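Local atomic coordinates of 47 KDA membrane antigen (Treponema pallidum, PDB entry 1O75), a protein that binds penicillin and has zinc-stimulated carboxypeptidase activity on synthetic depsipeptides, which may serve to lower the cross-linking of peptidoglycan. Residues T219-R224 / R330-Y335; G226-A231 / G297-F302. The protein carries 2 engineered substitutions. One frame throughout, in Å; residues are numbered along the deposited sequence.

Contact 1 (T219-R224 / R330-Y335)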
loop_
_atom_site.group_PDB
_atom_site.type_symbol
_atom_site.label_atom_id
_atom_site.label_comp_id
_atom_site.label_asym_id
_atom_site.label_seq_id
_atom_site.Cartn_x
_atom_site.Cartn_y
_atom_site.Cartn_z
ATOM N N THR B 219 -0.506 -10.735 11.011
ATOM C CA THR B 219 0.772 -11.172 11.551
ATOM C C THR B 219 1.737 -11.485 10.408
ATOM O O THR B 219 1.334 -12.057 9.393
ATOM C CB THR B 219 0.569 -12.422 12.437
ATOM O OG1 THR B 219 -0.174 -12.046 13.598
ATOM C CG2 THR B 219 1.897 -12.998 12.894
ATOM N N GLY B 220 3.003 -11.099 10.569
ATOM C CA GLY B 220 3.995 -11.355 9.534
ATOM C C GLY B 220 5.314 -11.795 10.145
ATOM O O GLY B 220 5.546 -11.555 11.330
ATOM N N TYR B 221 6.179 -12.440 9.364
ATOM C CA TYR B 221 7.467 -12.884 9.889
ATOM C C TYR B 221 8.690 -12.365 9.102
ATOM O O TYR B 221 9.813 -12.424 9.591
ATOM C CB TYR B 221 7.494 -14.419 9.979
ATOM C CG TYR B 221 6.456 -14.965 10.925
ATOM C CD1 TYR B 221 5.161 -15.259 10.484
ATOM C CD2 TYR B 221 6.738 -15.103 12.284
ATOM C CE1 TYR B 221 4.165 -15.668 11.385
ATOM C CE2 TYR B 221 5.762 -15.511 13.189
ATOM C CZ TYR B 221 4.478 -15.788 12.741
ATOM O OH TYR B 221 3.508 -16.161 13.656
ATOM N N HIS B 222 8.483 -11.861 7.893
ATOM C CA HIS B 222 9.594 -11.304 7.110
ATOM C C HIS B 222 9.121 -9.990 6.523
ATOM O O HIS B 222 9.426 -9.673 5.376
ATOM C CB HIS B 222 9.988 -12.203 5.937
ATOM C CG HIS B 222 10.074 -13.650 6.283
ATOM N ND1 HIS B 222 9.071 -14.544 5.974
ATOM C CD2 HIS B 222 11.029 -14.358 6.930
ATOM C CE1 HIS B 222 9.407 -15.742 6.416
ATOM N NE2 HIS B 222 10.589 -15.656 7.001
ATOM N N SER B 223 8.382 -9.220 7.303
ATOM C CA SER B 223 7.835 -7.977 6.786
ATOM C C SER B 223 8.732 -6.752 6.883
ATOM O O SER B 223 8.680 -5.872 6.021
ATOM C CB SER B 223 6.496 -7.714 7.469
ATOM O OG SER B 223 5.686 -8.877 7.376
ATOM N N ARG B 224 9.552 -6.691 7.922
ATOM C CA ARG B 224 10.439 -5.556 8.096
ATOM C C ARG B 224 11.779 -6.095 8.531
ATOM O O ARG B 224 11.850 -7.045 9.310
ATOM C CB ARG B 224 9.865 -4.599 9.148
ATOM C CG ARG B 224 10.767 -3.429 9.522
ATOM C CD ARG B 224 9.940 -2.190 9.810
ATOM N NE ARG B 224 10.701 -1.166 10.526
ATOM C CZ ARG B 224 10.274 0.076 10.738
ATOM N NH1 ARG B 224 9.097 0.461 10.280
ATOM N NH2 ARG B 224 11.013 0.932 11.423
ATOM N N ARG B 330 -0.675 -13.980 18.309
ATOM C CA ARG B 330 0.202 -15.110 18.598
ATOM C C ARG B 330 1.319 -15.190 17.558
ATOM O O ARG B 330 1.057 -15.090 16.361
ATOM C CB ARG B 330 -0.588 -16.427 18.586
ATOM C CG ARG B 330 0.292 -17.647 18.942
ATOM C CD ARG B 330 -0.398 -18.966 18.606
ATOM N NE ARG B 330 0.543 -20.077 18.733
ATOM C CZ ARG B 330 0.271 -21.319 18.344
ATOM N NH1 ARG B 330 -0.907 -21.598 17.802
ATOM N NH2 ARG B 330 1.165 -22.279 18.514
ATOM N N PHE B 331 2.558 -15.332 18.014
ATOM C CA PHE B 331 3.675 -15.470 17.085
ATOM C C PHE B 331 4.120 -16.942 17.157
ATOM O O PHE B 331 4.462 -17.448 18.216
ATOM C CB PHE B 331 4.825 -14.531 17.451
ATOM C CG PHE B 331 4.464 -13.061 17.389
ATOM C CD1 PHE B 331 3.656 -12.572 16.364
ATOM C CD2 PHE B 331 4.989 -12.159 18.329
ATOM C CE1 PHE B 331 3.370 -11.196 16.262
ATOM C CE2 PHE B 331 4.719 -10.782 18.244
ATOM C CZ PHE B 331 3.904 -10.301 17.203
ATOM N N LEU B 332 4.091 -17.611 16.011
ATOM C CA LEU B 332 4.439 -19.021 15.904
ATOM C C LEU B 332 5.911 -19.337 16.088
ATOM O O LEU B 332 6.771 -18.480 15.888
ATOM C CB LEU B 332 3.973 -19.558 14.544
ATOM C CG LEU B 332 2.449 -19.538 14.402
ATOM C CD1 LEU B 332 2.058 -19.729 12.952
ATOM C CD2 LEU B 332 1.837 -20.639 15.297
ATOM N N PRO B 333 6.213 -20.590 16.477
ATOM C CA PRO B 333 7.579 -21.069 16.694
ATOM C C PRO B 333 8.306 -21.085 15.363
ATOM O O PRO B 333 7.681 -21.139 14.300
ATOM C CB PRO B 333 7.381 -22.493 17.215
ATOM C CG PRO B 333 6.015 -22.473 17.799
ATOM C CD PRO B 333 5.235 -21.626 16.838
ATOM N N LYS B 334 9.629 -21.056 15.431
ATOM C CA LYS B 334 10.468 -21.086 14.244
ATOM C C LYS B 334 10.644 -22.537 13.823
ATOM O O LYS B 334 10.926 -23.392 14.663
ATOM C CB LYS B 334 11.839 -20.492 14.562
ATOM C CG LYS B 334 12.765 -20.401 13.370
ATOM C CD LYS B 334 14.119 -19.833 13.772
ATOM C CE LYS B 334 14.987 -19.553 12.552
ATOM N NZ LYS B 334 15.186 -20.768 11.706
ATOM N N TYR B 335 10.473 -22.821 12.536
ATOM C CA TYR B 335 10.651 -24.189 12.038
ATOM C C TYR B 335 12.147 -24.483 12.071
ATOM O O TYR B 335 12.925 -23.840 11.365
ATOM C CB TYR B 335 10.125 -24.308 10.607
ATOM C CG TYR B 335 10.434 -25.633 9.944
ATOM C CD1 TYR B 335 9.935 -26.832 10.457
ATOM C CD2 TYR B 335 11.227 -25.685 8.796
ATOM C CE1 TYR B 335 10.223 -28.055 9.840
ATOM C CE2 TYR B 335 11.519 -26.898 8.173
ATOM C CZ TYR B 335 11.017 -28.076 8.698
ATOM O OH TYR B 335 11.325 -29.268 8.085
HETATM O O HOH W 1 -0.765 -15.091 14.628
HETATM O O HOH W 2 1.015 -16.200 13.050
#
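At one rim of the β-sandwich of domain C, Y221, just past the end of strand 212-220, reaches across to L332, just past the end of strand 325-331. The phenol does this with its CG anti to the carbonyl carbon (chi1 -62°), and Y221 OH accepts a nearly straight hydrogen bond from L332 N (2.8 Å, 174° at the hydrogen). L332 N and F331 CA both lie at the edge of the ring, near its plane, and L332 CB rests 3.5 Å from Y221 OH. Farther out, L332 CD2 sits over one face of the R330 guanidinium, 3.5 Å above its plane.

Within this chain the two strands are edge strands of different four-stranded antiparallel sheets, in a domain assigned to the E-set clan of immunoglobulin-like folds, and the hydrogen bond that joins the segments here runs from a backbone N-H to a side chain. A water in the plane of the Y221 ring lies 2.6 Å from Y221 OH and gives a weak bond to R330 O. A second water, 3.3 Å from T219 OG1, donates to the same R330 O at 2.5 Å.

Alongside, T219 CG2 meets the edge of the F331 ring, 3.9 Å from F331 CD1. That buried ring also touches Y313 and bound xenon. In the crystal dimer, T219 forms backbone hydrogen bonds with the second subunit, whose S87 packs on T219, Y221 and L332.

Contact 2 (G226-A231 / G297-F302). With XE (xenon), chain F.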
loop_
_atom_site.group_PDB
_atom_site.type_symbol
_atom_site.label_atom_id
_atom_site.label_comp_id
_atom_site.label_asym_id
_atom_site.label_seq_id
_atom_site.Cartn_x
_atom_site.Cartn_y
_atom_site.Cartn_z
ATOM N N GLY B 226 14.886 -7.060 10.416
ATOM C CA GLY B 226 15.139 -7.108 11.841
ATOM C C GLY B 226 14.075 -7.656 12.771
ATOM O O GLY B 226 14.402 -8.000 13.893
ATOM N N SER B 227 12.816 -7.728 12.353
ATOM C CA SER B 227 11.811 -8.273 13.261
ATOM C C SER B 227 11.664 -9.797 13.142
ATOM O O SER B 227 11.640 -10.346 12.049
ATOM C CB SER B 227 10.433 -7.629 13.013
ATOM O OG SER B 227 10.415 -6.263 13.411
ATOM N N ASP B 228 11.590 -10.477 14.277
ATOM C CA ASP B 228 11.345 -11.919 14.286
ATOM C C ASP B 228 9.872 -12.134 13.957
ATOM O O ASP B 228 9.486 -13.113 13.305
ATOM C CB ASP B 228 11.656 -12.495 15.672
ATOM C CG ASP B 228 13.139 -12.672 15.877
ATOM O OD1 ASP B 228 13.787 -13.046 14.876
ATOM O OD2 ASP B 228 13.646 -12.436 16.989
ATOM N N ALA B 229 9.045 -11.196 14.414
ATOM C CA ALA B 229 7.614 -11.265 14.173
ATOM C C ALA B 229 7.041 -9.868 14.265
ATOM O O ALA B 229 7.581 -9.011 14.954
ATOM C CB ALA B 229 6.933 -12.188 15.213
ATOM N N GLU B 230 5.921 -9.657 13.594
ATOM C CA GLU B 230 5.317 -8.348 13.583
ATOM C C GLU B 230 3.805 -8.452 13.507
ATOM O O GLU B 230 3.275 -9.387 12.905
ATOM C CB GLU B 230 5.891 -7.575 12.392
ATOM C CG GLU B 230 5.222 -6.258 12.102
ATOM C CD GLU B 230 4.014 -6.409 11.175
ATOM O OE1 GLU B 230 3.428 -5.371 10.780
ATOM O OE2 GLU B 230 3.647 -7.562 10.838
ATOM N N ALA B 231 3.114 -7.506 14.135
ATOM C CA ALA B 231 1.657 -7.501 14.108
ATOM C C ALA B 231 1.211 -6.190 13.497
ATOM O O ALA B 231 1.761 -5.131 13.820
ATOM C CB ALA B 231 1.083 -7.635 15.534
ATOM N N GLY B 297 6.527 -4.638 16.122
ATOM C CA GLY B 297 7.379 -5.779 15.878
ATOM C C GLY B 297 8.241 -6.122 17.070
ATOM O O GLY B 297 8.353 -5.334 18.020
ATOM N N ILE B 298 8.880 -7.282 17.017
ATOM C CA ILE B 298 9.737 -7.665 18.119
ATOM C C ILE B 298 10.896 -8.503 17.603
ATOM O O ILE B 298 10.768 -9.200 16.601
ATOM C CB ILE B 298 8.933 -8.470 19.178
ATOM C CG1 ILE B 298 9.760 -8.652 20.452
ATOM C CG2 ILE B 298 8.518 -9.853 18.605
ATOM C CD1 ILE B 298 8.969 -9.347 21.576
ATOM N N ASN B 299 12.041 -8.372 18.248
ATOM C CA ASN B 299 13.191 -9.208 17.906
ATOM C C ASN B 299 13.566 -9.815 19.246
ATOM O O ASN B 299 13.983 -9.105 20.147
ATOM C CB ASN B 299 14.372 -8.404 17.363
ATOM C CG ASN B 299 15.534 -9.301 16.981
ATOM O OD1 ASN B 299 16.136 -9.943 17.845
ATOM N ND2 ASN B 299 15.849 -9.359 15.686
ATOM N N TYR B 300 13.416 -11.129 19.371
ATOM C CA TYR B 300 13.677 -11.793 20.650
ATOM C C TYR B 300 15.080 -11.577 21.190
ATOM O O TYR B 300 15.325 -11.746 22.379
ATOM C CB TYR B 300 13.387 -13.290 20.514
ATOM C CG TYR B 300 11.998 -13.567 19.969
ATOM C CD1 TYR B 300 11.803 -14.495 18.940
ATOM C CD2 TYR B 300 10.872 -12.895 20.485
ATOM C CE1 TYR B 300 10.529 -14.755 18.434
ATOM C CE2 TYR B 300 9.592 -13.151 19.991
ATOM C CZ TYR B 300 9.429 -14.083 18.966
ATOM O OH TYR B 300 8.170 -14.351 18.481
ATOM N N GLY B 301 16.002 -11.181 20.315
ATOM C CA GLY B 301 17.375 -10.980 20.754
ATOM C C GLY B 301 17.738 -9.600 21.261
ATOM O O GLY B 301 18.868 -9.394 21.688
ATOM N N PHE B 302 16.809 -8.639 21.221
ATOM C CA PHE B 302 17.121 -7.296 21.706
ATOM C C PHE B 302 17.170 -7.316 23.220
ATOM O O PHE B 302 16.403 -8.030 23.858
ATOM C CB PHE B 302 16.056 -6.281 21.271
ATOM C CG PHE B 302 16.026 -5.996 19.775
ATOM C CD1 PHE B 302 16.975 -6.544 18.904
ATOM C CD2 PHE B 302 15.047 -5.151 19.252
ATOM C CE1 PHE B 302 16.942 -6.246 17.524
ATOM C CE2 PHE B 302 15.001 -4.845 17.900
ATOM C CZ PHE B 302 15.953 -5.395 17.022
HETATM XE XE XE F . 4.957 -7.346 18.495
#
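A classic β bulge interrupts the pairing of the two segments: D228 and A229 both face I298, and I298 O takes the backbone N-H of each. The bond from D228 N is 2.8 Å long, whereas that from A229 N, at 3.4 Å, is weak. Regular antiparallel pairing resumes at once with I298 N donating to A229 O. In the next, non-hydrogen-bonded pair, E230 CA and G297 CA come within 4.0 Å; G297 has no side chain on the face that carries E230, where S227 OG lies 3.9 Å from G297 CA.

Beyond the bulge the side chains take over the bonding. D228 OD2 accepts from Y300 N at 2.7 Å, using the lone pair that points away from its other oxygen. The same aspartate lays its CB over one face of the Y300 ring, 4.1 Å from the centroid in a CH-pi contact, with carboxylate and ring planes only 27° apart.

N299 begins the type I turn that runs to F302. With its CG anti to the backbone N (chi1 -178°), its amide is held at both ends: N299 OD1 receives G301 N in an Asx turn, and N299 ND2 donates almost straight (176°) to G226 O, 2.7 Å away and in the amide plane. N299 CB meanwhile covers one face of the F302 ring.

Xenon lies 3.8 Å from G297 C, in a pocket completed by Y260, C296 and F331; Y260 OH is also hydrogen-bonded to G297 O. The arrangement is that of a bulged antiparallel strand pair where the two central strands of one sheet of an immunoglobulin-like sandwich meet at their ends, here with the noble gas bound in the sandwich interior.

How the contacts relate
From the N terminus, the chain runs along strand 212-220, turns through 221-228 and returns as the neighbouring strand 229-237. Contact 2 closes a loop of 65 intervening residues when 297-302 comes back beside 226-231, and this loop falls wholly within the 105-residue one that contact 1 closes at 330-335. Contact 2 joins strands of a single sheet; contact 1 ties that sheet's edge to the edge of the opposing one. Their centres are 8 Å apart. G220 N probably bonds to E230 O (2.9 Å), while F331 CG packs 3.4 Å from A229 CB. F331 of contact 1 and G297 of contact 2 line the same xenon pocket.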